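Local coordinates for cephalosporin acylase (PDB 2NLZ), which probably acts as an acylase that cleaves amide bonds, being a member of the gamma-glutamyltranspeptidase family of N-terminal nucleophile hydrolases, with its natural substrate not established, at residues 262-267 and 434-439; 278-283 and 451-456; 292-297 and 490-495; 302-307 and 469-474. The protein carries 1 engineered substitution. One frame throughout, in Å; residues are numbered along the deposited sequence.

Overall arrangement
The four contacts show how a large Ntn-type fold draws together parts of its chain more than 160 residues apart. Interaction 1 lies among the central strands; interaction 2, with its centre about 11 Å away, touches it through helix 444-457, which follows strand 431-438. Interaction 4, centred about 11 Å from interaction 2, packs helix 294-314 on strand 471-473, and the same helix touches helix 274-283 of interaction 2. Interaction 3 uses the start of helix 294-314, about 13 Å between centres from interaction 4 and about 26 Å from interaction 1. All pairs cross along the chain except that interaction 4 is nested within interaction 3. Core strands thus connect through helices to the periphery.

Interaction 1: residues 262-267 and 434-439; sequences YRVWEI and GPFGVM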
loop_
_atom_site.group_PDB
_atom_site.type_symbol
_atom_site.label_atom_id
_atom_site.label_comp_id
_atom_site.label_asym_id
_atom_site.label_seq_id
_atom_site.Cartn_x
_atom_site.Cartn_y
_atom_site.Cartn_z
ATOM N N TYR D 262 7.188 -17.360 -28.956
ATOM C CA TYR D 262 6.062 -16.602 -29.481
ATOM C C TYR D 262 6.537 -15.732 -30.642
ATOM O O TYR D 262 7.740 -15.503 -30.809
ATOM C CB TYR D 262 5.469 -15.704 -28.387
ATOM C CG TYR D 262 4.785 -16.442 -27.248
ATOM C CD1 TYR D 262 3.398 -16.562 -27.212
ATOM C CD2 TYR D 262 5.528 -17.007 -26.203
ATOM C CE1 TYR D 262 2.764 -17.232 -26.176
ATOM C CE2 TYR D 262 4.902 -17.682 -25.158
ATOM C CZ TYR D 262 3.518 -17.788 -25.155
ATOM O OH TYR D 262 2.875 -18.447 -24.135
ATOM N N ARG D 263 5.593 -15.255 -31.446
ATOM C CA ARG D 263 5.895 -14.234 -32.439
ATOM C C ARG D 263 5.068 -12.975 -32.192
ATOM O O ARG D 263 3.835 -13.027 -32.092
ATOM C CB ARG D 263 5.711 -14.759 -33.866
ATOM C CG ARG D 263 6.683 -15.870 -34.237
ATOM C CD ARG D 263 6.922 -15.930 -35.739
ATOM N NE ARG D 263 7.847 -14.896 -36.207
ATOM C CZ ARG D 263 9.164 -15.050 -36.305
ATOM N NH1 ARG D 263 9.730 -16.197 -35.964
ATOM N NH2 ARG D 263 9.921 -14.056 -36.743
ATOM N N VAL D 264 5.768 -11.850 -32.080
ATOM C CA VAL D 264 5.148 -10.550 -31.845
ATOM C C VAL D 264 4.979 -9.813 -33.177
ATOM O O VAL D 264 5.959 -9.520 -33.861
ATOM C CB VAL D 264 5.996 -9.701 -30.882
ATOM C CG1 VAL D 264 5.270 -8.430 -30.519
ATOM C CG2 VAL D 264 6.309 -10.484 -29.638
ATOM N N TRP D 265 3.732 -9.517 -33.536
ATOM C CA TRP D 265 3.443 -8.912 -34.832
ATOM C C TRP D 265 3.116 -7.423 -34.747
ATOM O O TRP D 265 2.432 -6.974 -33.821
ATOM C CB TRP D 265 2.293 -9.644 -35.509
ATOM C CG TRP D 265 2.591 -11.063 -35.780
ATOM C CD1 TRP D 265 2.356 -12.117 -34.955
ATOM C CD2 TRP D 265 3.175 -11.606 -36.974
ATOM N NE1 TRP D 265 2.756 -13.289 -35.556
ATOM C CE2 TRP D 265 3.265 -13.005 -36.795
ATOM C CE3 TRP D 265 3.629 -11.047 -38.177
ATOM C CZ2 TRP D 265 3.795 -13.859 -37.773
ATOM C CZ3 TRP D 265 4.161 -11.896 -39.146
ATOM C CH2 TRP D 265 4.239 -13.289 -38.934
ATOM N N GLU D 266 3.627 -6.671 -35.717
ATOM C CA GLU D 266 3.278 -5.279 -35.883
ATOM C C GLU D 266 3.034 -5.006 -37.377
ATOM O O GLU D 266 3.476 -5.776 -38.240
ATOM C CB GLU D 266 4.422 -4.383 -35.388
ATOM C CG GLU D 266 4.813 -4.535 -33.920
ATOM C CD GLU D 266 3.875 -3.830 -32.947
ATOM O OE1 GLU D 266 3.100 -2.938 -33.371
ATOM O OE2 GLU D 266 3.929 -4.171 -31.743
ATOM N N ILE D 267 2.325 -3.921 -37.675
ATOM C CA ILE D 267 2.283 -3.355 -39.018
ATOM C C ILE D 267 3.689 -2.853 -39.371
ATOM O O ILE D 267 4.349 -2.233 -38.529
ATOM C CB ILE D 267 1.291 -2.168 -39.075
ATOM C CG1 ILE D 267 -0.146 -2.638 -38.787
ATOM C CG2 ILE D 267 1.401 -1.400 -40.404
ATOM C CD1 ILE D 267 -0.668 -3.751 -39.696
ATOM N N GLY D 434 -3.701 -13.745 -29.966
ATOM C CA GLY D 434 -4.611 -12.597 -29.939
ATOM C C GLY D 434 -4.152 -11.178 -30.231
ATOM O O GLY D 434 -2.962 -10.907 -30.464
ATOM N N PRO D 435 -5.122 -10.250 -30.240
ATOM C CA PRO D 435 -4.846 -8.835 -30.441
ATOM C C PRO D 435 -4.532 -8.108 -29.131
ATOM O O PRO D 435 -5.088 -8.441 -28.073
ATOM C CB PRO D 435 -6.145 -8.320 -31.049
ATOM C CG PRO D 435 -7.207 -9.210 -30.460
ATOM C CD PRO D 435 -6.562 -10.518 -30.086
ATOM N N PHE D 436 -3.628 -7.138 -29.219
ATOM C CA PHE D 436 -3.295 -6.284 -28.092
ATOM C C PHE D 436 -2.902 -4.918 -28.633
ATOM O O PHE D 436 -2.557 -4.788 -29.811
ATOM C CB PHE D 436 -2.156 -6.886 -27.260
ATOM C CG PHE D 436 -0.818 -6.861 -27.948
ATOM C CD1 PHE D 436 -0.428 -7.908 -28.748
ATOM C CD2 PHE D 436 0.054 -5.790 -27.779
ATOM C CE1 PHE D 436 0.786 -7.893 -29.373
ATOM C CE2 PHE D 436 1.273 -5.767 -28.408
ATOM C CZ PHE D 436 1.642 -6.823 -29.204
ATOM N N GLY D 437 -2.971 -3.905 -27.774
ATOM C CA GLY D 437 -2.483 -2.574 -28.108
ATOM C C GLY D 437 -2.455 -1.711 -26.872
ATOM O O GLY D 437 -3.267 -1.899 -25.960
ATOM N N VAL D 438 -1.496 -0.790 -26.813
ATOM C CA VAL D 438 -1.515 0.249 -25.791
ATOM C C VAL D 438 -1.396 1.646 -26.397
ATOM O O VAL D 438 -0.295 2.142 -26.634
ATOM C CB VAL D 438 -0.458 0.054 -24.698
ATOM C CG1 VAL D 438 -0.670 1.076 -23.575
ATOM C CG2 VAL D 438 -0.534 -1.337 -24.134
ATOM N N MET D 439 -2.562 2.222 -26.683
ATOM C CA MET D 439 -2.831 3.652 -26.887
ATOM C C MET D 439 -1.811 4.623 -26.258
ATOM O O MET D 439 -1.332 4.388 -25.157
ATOM C CB MET D 439 -4.215 3.910 -26.256
ATOM C CG MET D 439 -5.023 5.065 -26.764
ATOM S SD MET D 439 -4.543 6.669 -26.097
ATOM C CE MET D 439 -4.408 6.379 -24.353
#
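CG of Phe436 sits between the backbone N and the carbonyl carbon (chi1 70°), while Val264 turns its CG1 anti to the backbone N (chi1 -173°); the ring tip and this methyl are thereby brought to meet. The setting is the central beta structure of an Ntn-hydrolase fold, in which strands 262-266 and 431-438 are not direct neighbours. Strand 424-428 runs antiparallel between them and bonds to the backbones of both, so the contact spans one intervening strand, and the nearest CA pair, of Glu266 and Gly437, is still 10.0 Å apart. The Phe436 ring does most of the reaching across this gap, and the buried surface is small, 86 Å² in all. Phe436 supplies most of it. Its CZ comes to 4.2 Å from CG1 of Val264, which lies at the ring edge, near the ring plane, and the two side chains cross at about a right angle. Helix 444-457 covers this region: Met452 and Val451 touch the Phe436 ring, and His448 packs edge-to-face with it. That same histidine accounts for the buried acid nearby, since its ND1 is hydrogen-bonded to OE2 of Glu266. A bend in the glutamate chain (chi2 -78°) brings its carboxylate closer to the second strand, where OE2 stands 4.3 Å from CZ of Phe436, oblique to the ring.

Interaction 2: residues 278-283 and 451-456; sequences EALNIV and VMMNTI
Leu280 and Met453 mark the nearest backbone approach, 8.5 Å between their CA atoms, where the helical segments 278-283 and 451-456 pass with axes 11.9 Å apart at a crossing angle of -47°. At that separation the space between the backbones is bridged by sizeable apolar side chains. Met453 takes the larger share on its side: its CG, set anti to the carbonyl carbon (chi1 -70°), lies 4.0 Å from CD1 of Leu280, and the two chains slide past each other in opposite directions. The far end of the methionine, bent at its last torsion, meets Val283 tip to tip, with CE 3.9 Å from CG1 of the valine. The other branch of Leu280 reaches the preceding residue of that helix, its CD2 lying 4.3 Å from CB of Met452, whose thioether then leads away from helix 274-283. Beyond the interface, Val451 O accepts both Thr455 N and, at 2.8 Å, Thr455 OG1, the two arriving from opposite faces of the carbonyl plane. Helices 274-283 and 444-457 pack together beside strand 250-259 of the Ntn-type core, whose Tyr259 touches Leu280, Val283 and Met453 alike, whereas helix 294-314 lies against Ala279 and Ile282 and also reaches Met453 through Gln300.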
loop_
_atom_site.group_PDB
_atom_site.type_symbol
_atom_site.label_atom_id
_atom_site.label_comp_id
_atom_site.label_asym_id
_atom_site.label_seq_id
_atom_site.Cartn_x
_atom_site.Cartn_y
_atom_site.Cartn_z
ATOM N N GLU D 278 12.197 -4.212 -32.490
ATOM C CA GLU D 278 13.632 -4.055 -32.303
ATOM C C GLU D 278 14.013 -4.066 -30.814
ATOM O O GLU D 278 14.966 -4.748 -30.413
ATOM C CB GLU D 278 14.119 -2.770 -32.976
ATOM C CG GLU D 278 15.624 -2.570 -32.904
ATOM C CD GLU D 278 16.058 -1.221 -33.433
ATOM O OE1 GLU D 278 15.339 -0.625 -34.263
ATOM O OE2 GLU D 278 17.126 -0.750 -33.011
ATOM N N ALA D 279 13.263 -3.324 -30.003
ATOM C CA ALA D 279 13.475 -3.326 -28.559
ATOM C C ALA D 279 13.379 -4.741 -27.994
ATOM O O ALA D 279 14.296 -5.189 -27.306
ATOM C CB ALA D 279 12.503 -2.388 -27.857
ATOM N N LEU D 280 12.298 -5.454 -28.308
ATOM C CA LEU D 280 12.170 -6.848 -27.868
ATOM C C LEU D 280 13.363 -7.690 -28.309
ATOM O O LEU D 280 13.809 -8.580 -27.572
ATOM C CB LEU D 280 10.868 -7.503 -28.353
ATOM C CG LEU D 280 9.635 -7.557 -27.439
ATOM C CD1 LEU D 280 10.020 -7.434 -25.967
ATOM C CD2 LEU D 280 8.620 -6.491 -27.811
ATOM N N ASN D 281 13.880 -7.382 -29.499
ATOM C CA ASN D 281 14.985 -8.127 -30.089
ATOM C C ASN D 281 16.317 -7.867 -29.382
ATOM O O ASN D 281 17.146 -8.765 -29.243
ATOM C CB ASN D 281 15.097 -7.788 -31.575
ATOM C CG ASN D 281 15.417 -8.991 -32.419
ATOM O OD1 ASN D 281 15.017 -10.121 -32.100
ATOM N ND2 ASN D 281 16.134 -8.759 -33.518
ATOM N N ILE D 282 16.511 -6.627 -28.945
ATOM C CA ILE D 282 17.640 -6.273 -28.093
ATOM C C ILE D 282 17.516 -6.971 -26.731
ATOM O O ILE D 282 18.445 -7.624 -26.268
ATOM C CB ILE D 282 17.736 -4.738 -27.903
ATOM C CG1 ILE D 282 18.038 -4.042 -29.232
ATOM C CG2 ILE D 282 18.828 -4.393 -26.932
ATOM C CD1 ILE D 282 17.735 -2.549 -29.249
ATOM N N VAL D 283 16.347 -6.859 -26.111
ATOM C CA VAL D 283 16.141 -7.370 -24.759
ATOM C C VAL D 283 16.119 -8.914 -24.699
ATOM O O VAL D 283 16.397 -9.507 -23.660
ATOM C CB VAL D 283 14.882 -6.720 -24.104
ATOM C CG1 VAL D 283 13.667 -7.653 -24.127
ATOM C CG2 VAL D 283 15.185 -6.289 -22.698
ATOM N N VAL D 451 3.549 -4.930 -22.143
ATOM C CA VAL D 451 2.542 -6.007 -22.126
ATOM C C VAL D 451 3.110 -7.321 -22.658
ATOM O O VAL D 451 2.746 -8.391 -22.163
ATOM C CB VAL D 451 1.183 -5.680 -22.843
ATOM C CG1 VAL D 451 0.577 -4.389 -22.334
ATOM C CG2 VAL D 451 1.340 -5.638 -24.340
ATOM N N MET D 452 4.014 -7.241 -23.638
ATOM C CA MET D 452 4.619 -8.455 -24.197
ATOM C C MET D 452 5.495 -9.172 -23.178
ATOM O O MET D 452 5.429 -10.399 -23.037
ATOM C CB MET D 452 5.384 -8.182 -25.506
ATOM C CG MET D 452 4.496 -8.065 -26.764
ATOM S SD MET D 452 3.392 -9.475 -27.019
ATOM C CE MET D 452 1.885 -8.998 -26.166
ATOM N N MET D 453 6.289 -8.403 -22.444
ATOM C CA MET D 453 7.124 -8.991 -21.402
ATOM C C MET D 453 6.302 -9.432 -20.190
ATOM O O MET D 453 6.583 -10.468 -19.591
ATOM C CB MET D 453 8.221 -8.028 -21.001
ATOM C CG MET D 453 9.232 -7.859 -22.078
ATOM S SD MET D 453 10.768 -7.333 -21.357
ATOM C CE MET D 453 10.907 -5.767 -22.142
ATOM N N ASN D 454 5.271 -8.660 -19.852
ATOM C CA ASN D 454 4.328 -9.051 -18.805
ATOM C C ASN D 454 3.632 -10.363 -19.137
ATOM O O ASN D 454 3.319 -11.152 -18.252
ATOM C CB ASN D 454 3.285 -7.953 -18.575
ATOM C CG ASN D 454 3.879 -6.692 -17.961
ATOM O OD1 ASN D 454 5.032 -6.673 -17.531
ATOM N ND2 ASN D 454 3.089 -5.619 -17.937
ATOM N N THR D 455 3.393 -10.597 -20.418
ATOM C CA THR D 455 2.695 -11.796 -20.849
ATOM C C THR D 455 3.622 -12.990 -21.038
ATOM O O THR D 455 3.426 -14.044 -20.421
ATOM C CB THR D 455 1.882 -11.530 -22.120
ATOM O OG1 THR D 455 0.959 -10.472 -21.848
ATOM C CG2 THR D 455 1.088 -12.753 -22.518
ATOM N N ILE D 456 4.646 -12.810 -21.864
ATOM C CA ILE D 456 5.547 -13.908 -22.219
ATOM C C ILE D 456 6.547 -14.217 -21.101
ATOM O O ILE D 456 6.649 -15.356 -20.635
ATOM C CB ILE D 456 6.258 -13.638 -23.572
ATOM C CG1 ILE D 456 5.232 -13.645 -24.720
ATOM C CG2 ILE D 456 7.385 -14.634 -23.808
ATOM C CD1 ILE D 456 5.557 -12.674 -25.851
#

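Interaction 3: residues 292-297 and 490-495; sequences DTVDTY and AQALVR
An apolar helix-to-helix contact at the periphery, only partly buried, joins Val294, in the first turn of helix 294-314, to Ala492 and Leu493 of helix 487-495. Val294 is its centre. The CG2 branch, placed anti to the backbone N, is received by two methyl groups at once, Ala492 CB and Leu493 CD2, each 3.9 Å from it. Leu493 runs past the valine in the opposite direction, and its other methyl, CD1, lies 4.2 Å from CB of Tyr297, one turn further along. The tyrosine ring then leads away from helix 487-495. Its OH donates to OD1 of Asp292 at 2.9 Å, with the oxygen in the plane of the ring, although the hydroxyl itself meets the carboxylate from above, 35° out of its plane. Thr293 occupies the N-cap position, and its OG1 donates to Thr296 OG1 at 2.8 Å. The surroundings are oligomeric: Asp292 OD2 is hydrogen-bonded to Tyr12 of the second subunit, and Gln491 NE2 to the Leu504 carbonyl of the third. Across the contact itself only carbon meets carbon among the side chains, which implies an association resting on shape and burial, while the polar groups nearby, such as Tyr297 OH and Asp292, are paired away from the apolar patch.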
loop_
_atom_site.group_PDB
_atom_site.type_symbol
_atom_site.label_atom_id
_atom_site.label_comp_id
_atom_site.label_asym_id
_atom_site.label_seq_id
_atom_site.Cartn_x
_atom_site.Cartn_y
_atom_site.Cartn_z
ATOM N N ASP D 292 9.578 -7.659 -11.208
ATOM C CA ASP D 292 9.809 -6.506 -10.337
ATOM C C ASP D 292 11.200 -6.480 -9.702
ATOM O O ASP D 292 11.329 -6.489 -8.483
ATOM C CB ASP D 292 8.709 -6.413 -9.272
ATOM C CG ASP D 292 7.342 -6.060 -9.865
ATOM O OD1 ASP D 292 7.154 -4.897 -10.312
ATOM O OD2 ASP D 292 6.450 -6.945 -9.872
ATOM N N THR D 293 12.233 -6.468 -10.545
ATOM C CA THR D 293 13.616 -6.211 -10.122
ATOM C C THR D 293 14.131 -4.952 -10.824
ATOM O O THR D 293 13.643 -4.572 -11.897
ATOM C CB THR D 293 14.597 -7.394 -10.426
ATOM O OG1 THR D 293 14.896 -7.447 -11.828
ATOM C CG2 THR D 293 14.029 -8.732 -9.984
ATOM N N VAL D 294 15.124 -4.311 -10.219
ATOM C CA VAL D 294 15.754 -3.149 -10.827
ATOM C C VAL D 294 16.443 -3.554 -12.138
ATOM O O VAL D 294 16.431 -2.807 -13.114
ATOM C CB VAL D 294 16.740 -2.463 -9.841
ATOM C CG1 VAL D 294 17.736 -3.475 -9.232
ATOM C CG2 VAL D 294 17.469 -1.300 -10.507
ATOM N N ASP D 295 17.011 -4.761 -12.149
ATOM C CA ASP D 295 17.684 -5.316 -13.312
ATOM C C ASP D 295 16.744 -5.317 -14.520
ATOM O O ASP D 295 17.082 -4.774 -15.590
ATOM C CB ASP D 295 18.158 -6.740 -12.992
ATOM C CG ASP D 295 18.722 -7.454 -14.203
ATOM O OD1 ASP D 295 19.860 -7.128 -14.609
ATOM O OD2 ASP D 295 18.023 -8.343 -14.736
ATOM N N THR D 296 15.562 -5.906 -14.317
ATOM C CA THR D 296 14.560 -6.077 -15.367
ATOM C C THR D 296 14.128 -4.753 -15.964
ATOM O O THR D 296 14.210 -4.589 -17.180
ATOM C CB THR D 296 13.326 -6.836 -14.870
ATOM O OG1 THR D 296 13.735 -8.081 -14.301
ATOM C CG2 THR D 296 12.387 -7.120 -16.017
ATOM N N TYR D 297 13.694 -3.811 -15.119
ATOM C CA TYR D 297 13.272 -2.488 -15.603
ATOM C C TYR D 297 14.401 -1.778 -16.333
ATOM O O TYR D 297 14.169 -1.152 -17.359
ATOM C CB TYR D 297 12.712 -1.599 -14.482
ATOM C CG TYR D 297 11.337 -2.012 -13.995
ATOM C CD1 TYR D 297 10.188 -1.752 -14.759
ATOM C CD2 TYR D 297 11.174 -2.653 -12.761
ATOM C CE1 TYR D 297 8.910 -2.142 -14.315
ATOM C CE2 TYR D 297 9.907 -3.040 -12.304
ATOM C CZ TYR D 297 8.778 -2.781 -13.083
ATOM O OH TYR D 297 7.529 -3.161 -12.619
ATOM N N ALA D 490 12.403 2.426 -8.350
ATOM C CA ALA D 490 12.540 3.743 -8.952
ATOM C C ALA D 490 13.827 4.411 -8.507
ATOM O O ALA D 490 14.627 4.851 -9.340
ATOM C CB ALA D 490 11.366 4.608 -8.592
ATOM N N GLN D 491 14.032 4.470 -7.195
ATOM C CA GLN D 491 15.218 5.122 -6.651
ATOM C C GLN D 491 16.529 4.371 -6.924
ATOM O O GLN D 491 17.588 4.990 -7.022
ATOM C CB GLN D 491 15.021 5.413 -5.174
ATOM C CG GLN D 491 14.190 6.648 -4.951
ATOM C CD GLN D 491 13.692 6.748 -3.533
ATOM O OE1 GLN D 491 13.724 5.772 -2.780
ATOM N NE2 GLN D 491 13.221 7.931 -3.154
ATOM N N ALA D 492 16.448 3.052 -7.073
ATOM C CA ALA D 492 17.602 2.273 -7.482
ATOM C C ALA D 492 17.966 2.580 -8.942
ATOM O O ALA D 492 19.145 2.568 -9.315
ATOM C CB ALA D 492 17.351 0.786 -7.268
ATOM N N LEU D 493 16.953 2.885 -9.753
ATOM C CA LEU D 493 17.166 3.292 -11.144
ATOM C C LEU D 493 17.834 4.654 -11.242
ATOM O O LEU D 493 18.591 4.908 -12.177
ATOM C CB LEU D 493 15.847 3.318 -11.909
ATOM C CG LEU D 493 15.258 1.952 -12.235
ATOM C CD1 LEU D 493 13.855 2.113 -12.778
ATOM C CD2 LEU D 493 16.142 1.219 -13.223
ATOM N N VAL D 494 17.550 5.521 -10.274
ATOM C CA VAL D 494 18.143 6.866 -10.224
ATOM C C VAL D 494 19.644 6.810 -9.897
ATOM O O VAL D 494 20.449 7.559 -10.472
ATOM C CB VAL D 494 17.409 7.782 -9.204
ATOM C CG1 VAL D 494 18.007 9.185 -9.197
ATOM C CG2 VAL D 494 15.940 7.852 -9.526
ATOM N N ARG D 495 20.004 5.904 -8.986
ATOM C CA ARG D 495 21.393 5.666 -8.635
ATOM C C ARG D 495 22.154 5.095 -9.826
ATOM O O ARG D 495 23.362 5.271 -9.928
ATOM C CB ARG D 495 21.490 4.732 -7.428
ATOM C CG ARG D 495 21.258 5.424 -6.100
ATOM C CD ARG D 495 21.467 4.480 -4.934
ATOM N NE ARG D 495 20.208 3.988 -4.374
ATOM C CZ ARG D 495 19.741 2.752 -4.525
ATOM N NH1 ARG D 495 20.418 1.855 -5.236
ATOM N NH2 ARG D 495 18.584 2.423 -3.959
#

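Interaction 4: residues 302-307 and 469-474; sequences EAMKLA and PRWQWT
Lys305 lays the aliphatic part of its side chain across Trp473, a CH-pi contact in which CG stands 3.5 Å from the centroid of the indole five-membered ring and only 15° off the ring normal. CD continues on the same side past the rim, 3.7 Å from CD1 of Trp473, the two side chains crossing at about a right angle. One residue earlier, Met304 meets the second indole differently: its CB lies 3.8 Å from CH2 of Trp471, at the ring edge and near the ring plane. Helix 294-314 thus sets adjacent residues against alternate residues of strand 471-473, an edge strand of a small three-stranded mixed sheet, one over a face and one at a rim. A bend at chi3 (74°) carries the lysine chain on from the indole, and NZ forms a salt bridge with OE1 of Glu302, meeting the syn lone pair of that oxygen. Further out, Lys305 NZ also bonds to Leu346 O, and Leu346 N to Glu302 OE2. The indoles are fixed as well, Trp473 NE1 by Gly476 O and Trp471 NE1 by Gln300 OE1. With an alanine in place of Lys305, this face of Trp473 would probably lose the methylenes lying on it, and Glu302 OE1 its charged mate. The lysine thus acts in two ways, its methylenes as a hydrophobic cover and its ammonium as the counter-charge of a buried carboxylate.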
loop_
_atom_site.group_PDB
_atom_site.type_symbol
_atom_site.label_atom_id
_atom_site.label_comp_id
_atom_site.label_asym_id
_atom_site.label_seq_id
_atom_site.Cartn_x
_atom_site.Cartn_y
_atom_site.Cartn_z
ATOM N N GLU D 302 16.504 0.530 -21.162
ATOM C CA GLU D 302 17.663 0.737 -22.029
ATOM C C GLU D 302 17.454 0.257 -23.461
ATOM O O GLU D 302 17.760 0.989 -24.403
ATOM C CB GLU D 302 18.911 0.108 -21.427
ATOM C CG GLU D 302 19.342 0.732 -20.108
ATOM C CD GLU D 302 19.864 2.156 -20.243
ATOM O OE1 GLU D 302 19.058 3.098 -20.435
ATOM O OE2 GLU D 302 21.096 2.329 -20.126
ATOM N N ALA D 303 16.921 -0.959 -23.610
ATOM C CA ALA D 303 16.610 -1.548 -24.920
ATOM C C ALA D 303 15.617 -0.692 -25.689
ATOM O O ALA D 303 15.802 -0.402 -26.877
ATOM C CB ALA D 303 16.071 -2.970 -24.761
ATOM N N MET D 304 14.566 -0.277 -24.994
ATOM C CA MET D 304 13.559 0.583 -25.587
ATOM C C MET D 304 14.208 1.845 -26.118
ATOM O O MET D 304 13.952 2.241 -27.251
ATOM C CB MET D 304 12.452 0.919 -24.578
ATOM C CG MET D 304 11.333 1.816 -25.118
ATOM S SD MET D 304 10.737 1.356 -26.762
ATOM C CE MET D 304 9.977 -0.232 -26.439
ATOM N N LYS D 305 15.063 2.449 -25.301
ATOM C CA LYS D 305 15.735 3.687 -25.663
ATOM C C LYS D 305 16.486 3.564 -26.975
ATOM O O LYS D 305 16.288 4.384 -27.864
ATOM C CB LYS D 305 16.660 4.158 -24.540
ATOM C CG LYS D 305 15.953 5.014 -23.505
ATOM C CD LYS D 305 16.648 4.961 -22.160
ATOM C CE LYS D 305 17.934 5.766 -22.149
ATOM N NZ LYS D 305 18.691 5.557 -20.880
ATOM N N LEU D 306 17.310 2.530 -27.109
ATOM C CA LEU D 306 18.117 2.359 -28.319
ATOM C C LEU D 306 17.259 2.175 -29.568
ATOM O O LEU D 306 17.509 2.794 -30.601
ATOM C CB LEU D 306 19.088 1.193 -28.160
ATOM C CG LEU D 306 20.083 1.331 -26.999
ATOM C CD1 LEU D 306 20.564 -0.040 -26.519
ATOM C CD2 LEU D 306 21.257 2.258 -27.370
ATOM N N ALA D 307 16.232 1.343 -29.437
ATOM C CA ALA D 307 15.305 1.061 -30.514
ATOM C C ALA D 307 14.510 2.289 -30.949
ATOM O O ALA D 307 14.222 2.462 -32.139
ATOM C CB ALA D 307 14.358 -0.056 -30.093
ATOM N N PRO D 469 1.990 -1.470 -13.114
ATOM C CA PRO D 469 2.513 -0.101 -13.170
ATOM C C PRO D 469 3.414 0.089 -14.374
ATOM O O PRO D 469 4.079 -0.860 -14.798
ATOM C CB PRO D 469 3.324 0.026 -11.879
ATOM C CG PRO D 469 3.600 -1.396 -11.447
ATOM C CD PRO D 469 2.392 -2.160 -11.874
ATOM N N ARG D 470 3.426 1.298 -14.921
ATOM C CA ARG D 470 4.080 1.537 -16.195
ATOM C C ARG D 470 5.151 2.597 -16.138
ATOM O O ARG D 470 5.061 3.551 -15.378
ATOM C CB ARG D 470 3.055 1.899 -17.270
ATOM C CG ARG D 470 2.181 0.722 -17.700
ATOM C CD ARG D 470 1.032 1.184 -18.565
ATOM N NE ARG D 470 -0.025 0.186 -18.658
ATOM C CZ ARG D 470 -1.279 0.448 -19.032
ATOM N NH1 ARG D 470 -1.635 1.690 -19.347
ATOM N NH2 ARG D 470 -2.183 -0.536 -19.084
ATOM N N TRP D 471 6.175 2.409 -16.957
ATOM C CA TRP D 471 7.188 3.420 -17.169
ATOM C C TRP D 471 7.113 3.892 -18.613
ATOM O O TRP D 471 6.590 3.175 -19.475
ATOM C CB TRP D 471 8.574 2.841 -16.888
ATOM C CG TRP D 471 8.841 1.604 -17.671
ATOM C CD1 TRP D 471 8.650 0.312 -17.258
ATOM C CD2 TRP D 471 9.331 1.531 -19.016
ATOM N NE1 TRP D 471 8.994 -0.555 -18.265
ATOM C CE2 TRP D 471 9.411 0.170 -19.353
ATOM C CE3 TRP D 471 9.707 2.486 -19.964
ATOM C CZ2 TRP D 471 9.849 -0.259 -20.600
ATOM C CZ3 TRP D 471 10.138 2.056 -21.211
ATOM C CH2 TRP D 471 10.207 0.700 -21.516
ATOM N N GLN D 472 7.630 5.094 -18.873
ATOM C CA GLN D 472 7.857 5.543 -20.245
ATOM C C GLN D 472 9.005 6.528 -20.387
ATOM O O GLN D 472 9.103 7.490 -19.632
ATOM C CB GLN D 472 6.584 6.086 -20.899
ATOM C CG GLN D 472 6.099 7.435 -20.438
ATOM C CD GLN D 472 5.043 7.980 -21.374
ATOM O OE1 GLN D 472 5.226 7.991 -22.596
ATOM N NE2 GLN D 472 3.926 8.422 -20.813
ATOM N N TRP D 473 9.875 6.262 -21.360
ATOM C CA TRP D 473 11.007 7.136 -21.675
ATOM C C TRP D 473 10.566 8.311 -22.553
ATOM O O TRP D 473 9.784 8.129 -23.480
ATOM C CB TRP D 473 12.094 6.325 -22.384
ATOM C CG TRP D 473 13.098 7.147 -23.093
ATOM C CD1 TRP D 473 14.196 7.730 -22.556
ATOM C CD2 TRP D 473 13.097 7.485 -24.476
ATOM N NE1 TRP D 473 14.892 8.410 -23.518
ATOM C CE2 TRP D 473 14.234 8.278 -24.710
ATOM C CE3 TRP D 473 12.242 7.198 -25.541
ATOM C CZ2 TRP D 473 14.543 8.789 -25.968
ATOM C CZ3 TRP D 473 12.551 7.705 -26.793
ATOM C CH2 TRP D 473 13.692 8.494 -26.994
ATOM N N THR D 474 11.079 9.507 -22.266
ATOM C CA THR D 474 10.766 10.697 -23.074
ATOM C C THR D 474 11.969 11.299 -23.818
ATOM O O THR D 474 12.013 11.253 -25.048
ATOM C CB THR D 474 10.089 11.821 -22.244
ATOM O OG1 THR D 474 10.954 12.227 -21.171
ATOM C CG2 THR D 474 8.744 11.362 -21.690
#